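Local coordinates for protein exported gluconolactonase (Xanthomonas campestris pv. campestris, PDB 3DR2) that probably hydrolyses gluconolactone to gluconate in secondary glucose metabolism, as a calcium-binding six-bladed beta-propeller of the SMP-30 family that forms a dimer, at residues V60-V65 with A86-N91; S132-I137 with H189-A194; A143-D148 with L193-D198. All coordinates share one frame; numbering follows the deposited sequence.

Contact 1 of 3, residues V60-V65 with A86-N91; sequences VWSDLV and AFTNGN
The hydroxyl OG of S62 is gripped by two groups of the facing segment: it donates to the backbone carbonyl O of N89 over 2.7 Å and accepts from ND2 of N91 at 2.8 Å. This hydroxyl joins two neighbouring blades of the beta-propeller, since strand 58-63 lies within one sheet and strand 88-93 is the first strand of the next. Segments 60-63 and 88-91 run antiparallel, at 158°, with axes 6.4 Å apart at their closest, and side chains bridge the gap. With chi1 at -57°, S62 holds OG beside its own backbone N and across from the carbonyl carbon, where it meets both partners. It reaches the N89 carbonyl well off the C=O line, at a C=O...OG angle of 138°. The bond from N91 ND2 is bent as well, and the hydroxyl lies somewhat out of the amide plane. N91 has further partners that fix the rotation of the amide: its OD1 is hydrogen-bonded to H101 on the next strand of its own sheet, and its ND2 also to the carbonyl of G49 in the opposing sheet. Both ends of this buried amide are thereby satisfied. The CB of S62 sits 3.3 Å from the carbonyl O of T88, while the methyl CG2 of T88 lies beside the hydroxyl. Beyond the strand end, the apolar part of the interface is made by L64, which crosses F87 at about a right angle and brings CD2 to 3.7 Å from F87 CB. R68 of the second subunit packs on F87, so this end of the contact reaches the dimer partner. At the other end, V60 sends CG1, anti to its backbone N, across the amide of N91, 4.2 Å from its CG.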
# COMPACT_ATOMS: atom_id res chain seq x y z
N VAL A 60 -7.09 0.02 17.76
CA VAL A 60 -7.45 -0.30 16.38
C VAL A 60 -7.10 0.86 15.45
O VAL A 60 -7.39 2.00 15.76
CB VAL A 60 -8.97 -0.54 16.28
CG1 VAL A 60 -9.35 -0.83 14.83
CG2 VAL A 60 -9.39 -1.69 17.19
N TRP A 61 -6.46 0.58 14.32
CA TRP A 61 -6.16 1.66 13.38
C TRP A 61 -6.05 1.09 11.98
O TRP A 61 -5.94 -0.13 11.81
CB TRP A 61 -4.91 2.44 13.81
CG TRP A 61 -3.59 1.95 13.32
CD1 TRP A 61 -2.86 2.48 12.30
CD2 TRP A 61 -2.81 0.87 13.86
NE1 TRP A 61 -1.66 1.81 12.18
CE2 TRP A 61 -1.61 0.82 13.12
CE3 TRP A 61 -3.01 -0.05 14.90
CZ2 TRP A 61 -0.60 -0.12 13.39
CZ3 TRP A 61 -2.01 -0.98 15.16
CH2 TRP A 61 -0.82 -1.01 14.40
N SER A 62 -6.11 1.95 10.97
CA SER A 62 -6.06 1.49 9.59
C SER A 62 -4.77 1.72 8.85
O SER A 62 -4.08 2.70 9.09
CB SER A 62 -7.15 2.18 8.76
OG SER A 62 -8.43 1.98 9.28
N ASP A 63 -4.44 0.80 7.95
CA ASP A 63 -3.31 1.03 7.06
C ASP A 63 -4.14 1.23 5.79
O ASP A 63 -4.48 0.28 5.11
CB ASP A 63 -2.42 -0.20 6.89
CG ASP A 63 -1.29 0.06 5.90
OD1 ASP A 63 -0.40 -0.80 5.75
OD2 ASP A 63 -1.30 1.14 5.26
N LEU A 64 -4.49 2.49 5.52
CA LEU A 64 -5.33 2.84 4.37
C LEU A 64 -4.84 2.27 3.05
O LEU A 64 -5.59 1.60 2.34
CB LEU A 64 -5.43 4.36 4.26
CG LEU A 64 -6.70 5.03 3.74
CD1 LEU A 64 -6.31 6.39 3.19
CD2 LEU A 64 -7.40 4.22 2.67
N VAL A 65 -3.59 2.55 2.72
CA VAL A 65 -3.02 2.09 1.47
C VAL A 65 -2.76 0.59 1.42
O VAL A 65 -2.85 -0.03 0.36
CB VAL A 65 -1.73 2.89 1.18
CG1 VAL A 65 -1.02 2.35 -0.05
CG2 VAL A 65 -2.09 4.36 0.97
N ALA A 86 -11.82 -2.37 1.78
CA ALA A 86 -12.19 -1.48 0.70
C ALA A 86 -11.70 -0.09 1.11
O ALA A 86 -12.48 0.87 1.23
CB ALA A 86 -13.72 -1.49 0.50
N PHE A 87 -10.40 -0.00 1.35
CA PHE A 87 -9.75 1.24 1.74
C PHE A 87 -10.36 1.90 2.97
O PHE A 87 -10.79 3.06 2.92
CB PHE A 87 -9.73 2.22 0.57
CG PHE A 87 -9.01 1.68 -0.64
CD1 PHE A 87 -9.71 1.05 -1.66
CD2 PHE A 87 -7.62 1.75 -0.72
CE1 PHE A 87 -9.04 0.50 -2.75
CE2 PHE A 87 -6.94 1.20 -1.79
CZ PHE A 87 -7.65 0.57 -2.81
N THR A 88 -10.40 1.16 4.07
CA THR A 88 -10.93 1.67 5.32
C THR A 88 -9.99 2.75 5.86
O THR A 88 -8.77 2.58 5.86
CB THR A 88 -11.05 0.53 6.35
OG1 THR A 88 -11.95 -0.45 5.84
CG2 THR A 88 -11.59 1.05 7.68
N ASN A 89 -10.58 3.85 6.31
CA ASN A 89 -9.84 4.99 6.83
C ASN A 89 -10.14 5.16 8.32
O ASN A 89 -9.58 4.46 9.16
CB ASN A 89 -10.22 6.26 6.05
CG ASN A 89 -9.29 7.44 6.33
OD1 ASN A 89 -9.25 8.41 5.56
ND2 ASN A 89 -8.55 7.37 7.43
N GLY A 90 -11.06 6.06 8.66
CA GLY A 90 -11.38 6.26 10.06
C GLY A 90 -12.03 5.06 10.74
O GLY A 90 -12.73 4.27 10.11
N ASN A 91 -11.75 4.91 12.04
CA ASN A 91 -12.34 3.85 12.87
C ASN A 91 -12.84 4.52 14.15
O ASN A 91 -12.31 5.56 14.56
CB ASN A 91 -11.32 2.79 13.29
CG ASN A 91 -10.74 2.03 12.13
OD1 ASN A 91 -11.42 1.21 11.50
ND2 ASN A 91 -9.48 2.28 11.83

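Contact 2 of 3, residues S132-I137 with H189-A194; sequences SPNDLI and HPNGLA. With CA (calcium ion), chain D.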
# COMPACT_ATOMS: atom_id res chain seq x y z
N SER A 132 -16.62 9.79 -0.01
CA SER A 132 -15.64 8.86 0.55
C SER A 132 -15.43 9.22 2.01
O SER A 132 -14.54 10.01 2.35
CB SER A 132 -14.32 8.93 -0.22
OG SER A 132 -13.95 10.27 -0.50
N PRO A 133 -16.27 8.67 2.90
CA PRO A 133 -16.20 8.92 4.35
C PRO A 133 -14.75 8.82 4.80
O PRO A 133 -14.07 7.82 4.53
CB PRO A 133 -17.08 7.82 4.92
CG PRO A 133 -18.15 7.71 3.88
CD PRO A 133 -17.36 7.73 2.60
N ASN A 134 -14.30 9.85 5.50
CA ASN A 134 -12.92 9.95 5.94
C ASN A 134 -12.69 9.62 7.42
O ASN A 134 -11.88 8.74 7.74
CB ASN A 134 -12.43 11.36 5.62
CG ASN A 134 -10.93 11.51 5.75
OD1 ASN A 134 -10.40 11.45 6.86
ND2 ASN A 134 -10.25 11.69 4.63
N ASP A 135 -13.37 10.32 8.31
CA ASP A 135 -13.21 10.07 9.74
C ASP A 135 -14.59 10.07 10.40
O ASP A 135 -15.55 10.64 9.86
CB ASP A 135 -12.30 11.15 10.36
CG ASP A 135 -11.57 10.67 11.61
OD1 ASP A 135 -10.62 11.36 12.04
OD2 ASP A 135 -11.95 9.61 12.16
N LEU A 136 -14.71 9.43 11.56
CA LEU A 136 -16.00 9.37 12.25
C LEU A 136 -15.85 9.29 13.76
O LEU A 136 -14.78 8.97 14.28
CB LEU A 136 -16.81 8.16 11.76
CG LEU A 136 -16.46 6.76 12.30
CD1 LEU A 136 -17.37 5.74 11.62
CD2 LEU A 136 -14.99 6.43 12.04
N ILE A 137 -16.94 9.61 14.45
CA ILE A 137 -16.99 9.56 15.90
C ILE A 137 -18.39 9.11 16.29
O ILE A 137 -19.31 9.13 15.46
CB ILE A 137 -16.72 10.95 16.55
CG1 ILE A 137 -17.78 11.96 16.10
CG2 ILE A 137 -15.32 11.42 16.19
CD1 ILE A 137 -17.65 13.34 16.75
N HIS A 189 -13.54 20.00 2.01
CA HIS A 189 -12.70 18.87 2.39
C HIS A 189 -12.68 18.65 3.90
O HIS A 189 -11.61 18.64 4.53
CB HIS A 189 -11.27 19.09 1.87
CG HIS A 189 -11.15 19.00 0.38
ND1 HIS A 189 -10.79 17.84 -0.27
CD2 HIS A 189 -11.39 19.92 -0.58
CE1 HIS A 189 -10.81 18.05 -1.57
NE2 HIS A 189 -11.17 19.30 -1.79
N PRO A 190 -13.87 18.47 4.50
CA PRO A 190 -13.96 18.24 5.95
C PRO A 190 -13.13 16.99 6.20
O PRO A 190 -13.17 16.06 5.40
CB PRO A 190 -15.45 18.03 6.17
CG PRO A 190 -15.91 17.44 4.87
CD PRO A 190 -15.19 18.31 3.87
N ASN A 191 -12.38 16.97 7.29
CA ASN A 191 -11.51 15.84 7.55
C ASN A 191 -11.72 15.21 8.93
O ASN A 191 -12.50 14.27 9.07
CB ASN A 191 -10.06 16.28 7.38
CG ASN A 191 -9.14 15.14 7.04
OD1 ASN A 191 -9.34 14.03 7.52
ND2 ASN A 191 -8.13 15.40 6.21
N GLY A 192 -11.02 15.73 9.93
CA GLY A 192 -11.19 15.19 11.27
C GLY A 192 -12.35 15.84 11.98
O GLY A 192 -12.87 16.86 11.53
N LEU A 193 -12.79 15.24 13.08
CA LEU A 193 -13.88 15.81 13.85
C LEU A 193 -13.86 15.23 15.25
O LEU A 193 -13.32 14.14 15.47
CB LEU A 193 -15.24 15.52 13.20
CG LEU A 193 -15.84 14.11 13.32
CD1 LEU A 193 -17.30 14.14 12.89
CD2 LEU A 193 -15.04 13.14 12.48
N ALA A 194 -14.44 15.97 16.19
CA ALA A 194 -14.51 15.56 17.59
C ALA A 194 -15.39 16.52 18.38
O ALA A 194 -15.46 17.71 18.07
CB ALA A 194 -13.10 15.54 18.19
CA CA D . -8.41 11.92 8.11
O HOH W 1 -7.43 11.19 5.88
O HOH W 2 -9.36 9.84 8.85
O HOH W 3 -10.54 13.37 13.96
O HOH W 4 -9.28 12.71 10.20
O HOH W 5 -6.89 11.37 9.95
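N134 and N191 meet at a calcium ion, each giving its amide oxygen OD1 to the metal at 2.4 Å. The two oxygens stand 2.9 Å apart because they share the cation, and the amide planes are turned 76° from each other. Both side chains extend with CG anti to the backbone N, which carries the amides from neighbouring propeller blades to one ion. E48 and D242 complete the protein ligands, and the ND2 of N191 is held by T207. Four waters fill the remaining positions. Water 1 accepts from N134 ND2, water 2 donates to the N134 carbonyl O, and water 4 donates to D135 OD1 over 2.6 Å, making D135 a second-shell residue. N281 also bonds to this oxygen; water 3, which accepts from L193 N, is within bonding distance of it and probably donates to it. OD2 accepts from L136 N at 2.8 Å. Apolar contacts continue outward along the nearly parallel segments. I137 and L193 reach toward each other tip to tip, with I137 CG1 3.9 Å from L193 CD1, and the CD1 of I137 goes on to the CA of A194. Nearer the calcium, the methyl CD2 of L193 makes van der Waals contact with the D135 carbonyl, 3.7 Å from its O. Two amide oxygens, two carboxylate ligands and four waters thus leave water positions on the metal, and D135 probably orients and polarises calcium-bound water 4.

Contact 3 of 3, residues A143-D148 with L193-D198; sequences AIWFTD and LAFSPD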
# COMPACT_ATOMS: atom_id res chain seq x y z
N ALA A 143 -25.40 8.19 18.02
CA ALA A 143 -25.36 8.66 16.64
C ALA A 143 -23.92 8.65 16.14
O ALA A 143 -23.00 8.98 16.88
CB ALA A 143 -25.94 10.06 16.55
N ILE A 144 -23.74 8.27 14.88
CA ILE A 144 -22.40 8.26 14.28
C ILE A 144 -22.27 9.52 13.42
O ILE A 144 -23.08 9.75 12.52
CB ILE A 144 -22.20 7.02 13.37
CG1 ILE A 144 -22.25 5.75 14.21
CG2 ILE A 144 -20.87 7.12 12.62
CD1 ILE A 144 -22.29 4.49 13.38
N TRP A 145 -21.26 10.33 13.72
CA TRP A 145 -21.00 11.56 12.96
C TRP A 145 -19.77 11.33 12.11
O TRP A 145 -18.79 10.75 12.58
CB TRP A 145 -20.72 12.73 13.91
CG TRP A 145 -21.89 13.19 14.72
CD1 TRP A 145 -22.54 12.51 15.71
CD2 TRP A 145 -22.54 14.46 14.63
NE1 TRP A 145 -23.54 13.28 16.25
CE2 TRP A 145 -23.56 14.49 15.60
CE3 TRP A 145 -22.34 15.59 13.81
CZ2 TRP A 145 -24.39 15.60 15.78
CZ3 TRP A 145 -23.17 16.69 14.00
CH2 TRP A 145 -24.18 16.69 14.97
N PHE A 146 -19.78 11.80 10.87
CA PHE A 146 -18.62 11.60 10.02
C PHE A 146 -18.44 12.68 8.96
O PHE A 146 -19.37 13.44 8.67
CB PHE A 146 -18.69 10.22 9.36
CG PHE A 146 -19.81 10.06 8.37
CD1 PHE A 146 -19.61 10.33 7.02
CD2 PHE A 146 -21.06 9.58 8.77
CE1 PHE A 146 -20.62 10.12 6.08
CE2 PHE A 146 -22.08 9.37 7.84
CZ PHE A 146 -21.86 9.63 6.49
N THR A 147 -17.23 12.77 8.42
CA THR A 147 -16.90 13.74 7.39
C THR A 147 -16.87 13.04 6.03
O THR A 147 -16.47 11.88 5.93
CB THR A 147 -15.52 14.36 7.65
OG1 THR A 147 -14.54 13.32 7.76
CG2 THR A 147 -15.54 15.18 8.92
N ASP A 148 -17.27 13.76 4.99
CA ASP A 148 -17.31 13.18 3.67
C ASP A 148 -16.56 13.94 2.56
O ASP A 148 -17.17 14.41 1.61
CB ASP A 148 -18.77 12.98 3.25
CG ASP A 148 -18.91 12.07 2.04
OD1 ASP A 148 -19.80 12.31 1.20
OD2 ASP A 148 -18.13 11.11 1.94
N LEU A 193 -12.79 15.24 13.08
CA LEU A 193 -13.88 15.81 13.85
C LEU A 193 -13.86 15.23 15.25
O LEU A 193 -13.32 14.14 15.47
CB LEU A 193 -15.24 15.52 13.20
CG LEU A 193 -15.84 14.11 13.32
CD1 LEU A 193 -17.30 14.14 12.89
CD2 LEU A 193 -15.04 13.14 12.48
N ALA A 194 -14.44 15.97 16.19
CA ALA A 194 -14.51 15.56 17.59
C ALA A 194 -15.39 16.52 18.38
O ALA A 194 -15.46 17.71 18.07
CB ALA A 194 -13.10 15.54 18.19
N PHE A 195 -16.07 15.99 19.39
CA PHE A 195 -16.94 16.80 20.25
C PHE A 195 -16.19 17.27 21.48
O PHE A 195 -15.22 16.65 21.90
CB PHE A 195 -18.14 15.98 20.74
CG PHE A 195 -19.34 16.06 19.87
CD1 PHE A 195 -19.79 14.94 19.18
CD2 PHE A 195 -20.05 17.26 19.75
CE1 PHE A 195 -20.93 15.01 18.38
CE2 PHE A 195 -21.18 17.33 18.96
CZ PHE A 195 -21.62 16.21 18.27
N SER A 196 -16.66 18.38 22.06
CA SER A 196 -16.08 18.88 23.29
C SER A 196 -16.66 17.94 24.34
O SER A 196 -17.62 17.21 24.05
CB SER A 196 -16.56 20.30 23.56
OG SER A 196 -17.97 20.34 23.61
N PRO A 197 -16.10 17.93 25.56
CA PRO A 197 -16.68 17.01 26.54
C PRO A 197 -18.19 17.16 26.77
O PRO A 197 -18.90 16.17 26.88
CB PRO A 197 -15.84 17.26 27.80
CG PRO A 197 -15.20 18.60 27.56
CD PRO A 197 -14.91 18.60 26.09
N ASP A 198 -18.68 18.40 26.82
CA ASP A 198 -20.11 18.61 27.04
C ASP A 198 -20.93 18.47 25.76
O ASP A 198 -22.15 18.64 25.77
CB ASP A 198 -20.35 19.99 27.67
CG ASP A 198 -19.97 21.14 26.76
OD1 ASP A 198 -20.10 22.30 27.21
OD2 ASP A 198 -19.55 20.91 25.61
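One face of the W145 indole receives the edge of the F195 ring in a T-shaped, edge-to-face stack. The planes stand at 86°, and the centroids of the five-membered ring and of the phenyl are 5.0 Å apart. The phenyl edge enters through CE1 and CZ: CE1 lies 3.8 Å from NE1 of W145, and CZ comes to 3.7 Å from CE2, offset toward the rim and reaching CZ2 of the six-membered ring. W222 joins both rings, meeting W145 edge-to-face and also touching the ring of F195, so the pair belongs to a three-ring cluster. The first torsion of W145 leaves CG beside its backbone N and turns the indole toward the facing strand. Here two blades of the six-bladed propeller pack together: strand 144-147 is the second strand of one sheet, and strand 190-195 the first of the next. The axes of segments 144-147 and 193-195 approach to 8.1 Å and run roughly antiparallel, at 146°, and side chains fill the space between the backbones. L193 pushes one methyl to each of two residues. Its CD1 rests 3.8 Å from W145 CB and about as near the backbone carbonyl of that residue, whereas its CD2 slides past the methyl CG2 of T147 at 4.1 Å. T147 sets CG2 opposite its carbonyl carbon (chi1 55°) and leaves OG1 in the crowded position between N and C. From there OG1 bonds to the carbonyl O of N191 and to the backbone N of D135, residues of the two segments that meet at the calcium ion.

In the fold
The three contacts sample two blade interfaces of the propeller, with one further interface between them. Contact 1 closes first along the chain, followed by contacts 2 and 3, which both end on strand 190-195 and share L193 and A194. Their other segments lie on strands 136-138 and 144-147, neighbours in one sheet, so contacts 2 and 3 describe the inner and outer parts of the same interface, with centres 8 Å apart. Contact 1 belongs to an earlier interface, its centre 12 Å from contact 2 and 18 Å from contact 3. It touches contact 2 where G90 N probably bonds to the N134 carbonyl. Contact 2 carries the calcium ion bound by E48, N134, N191 and D242 near the middle of the propeller.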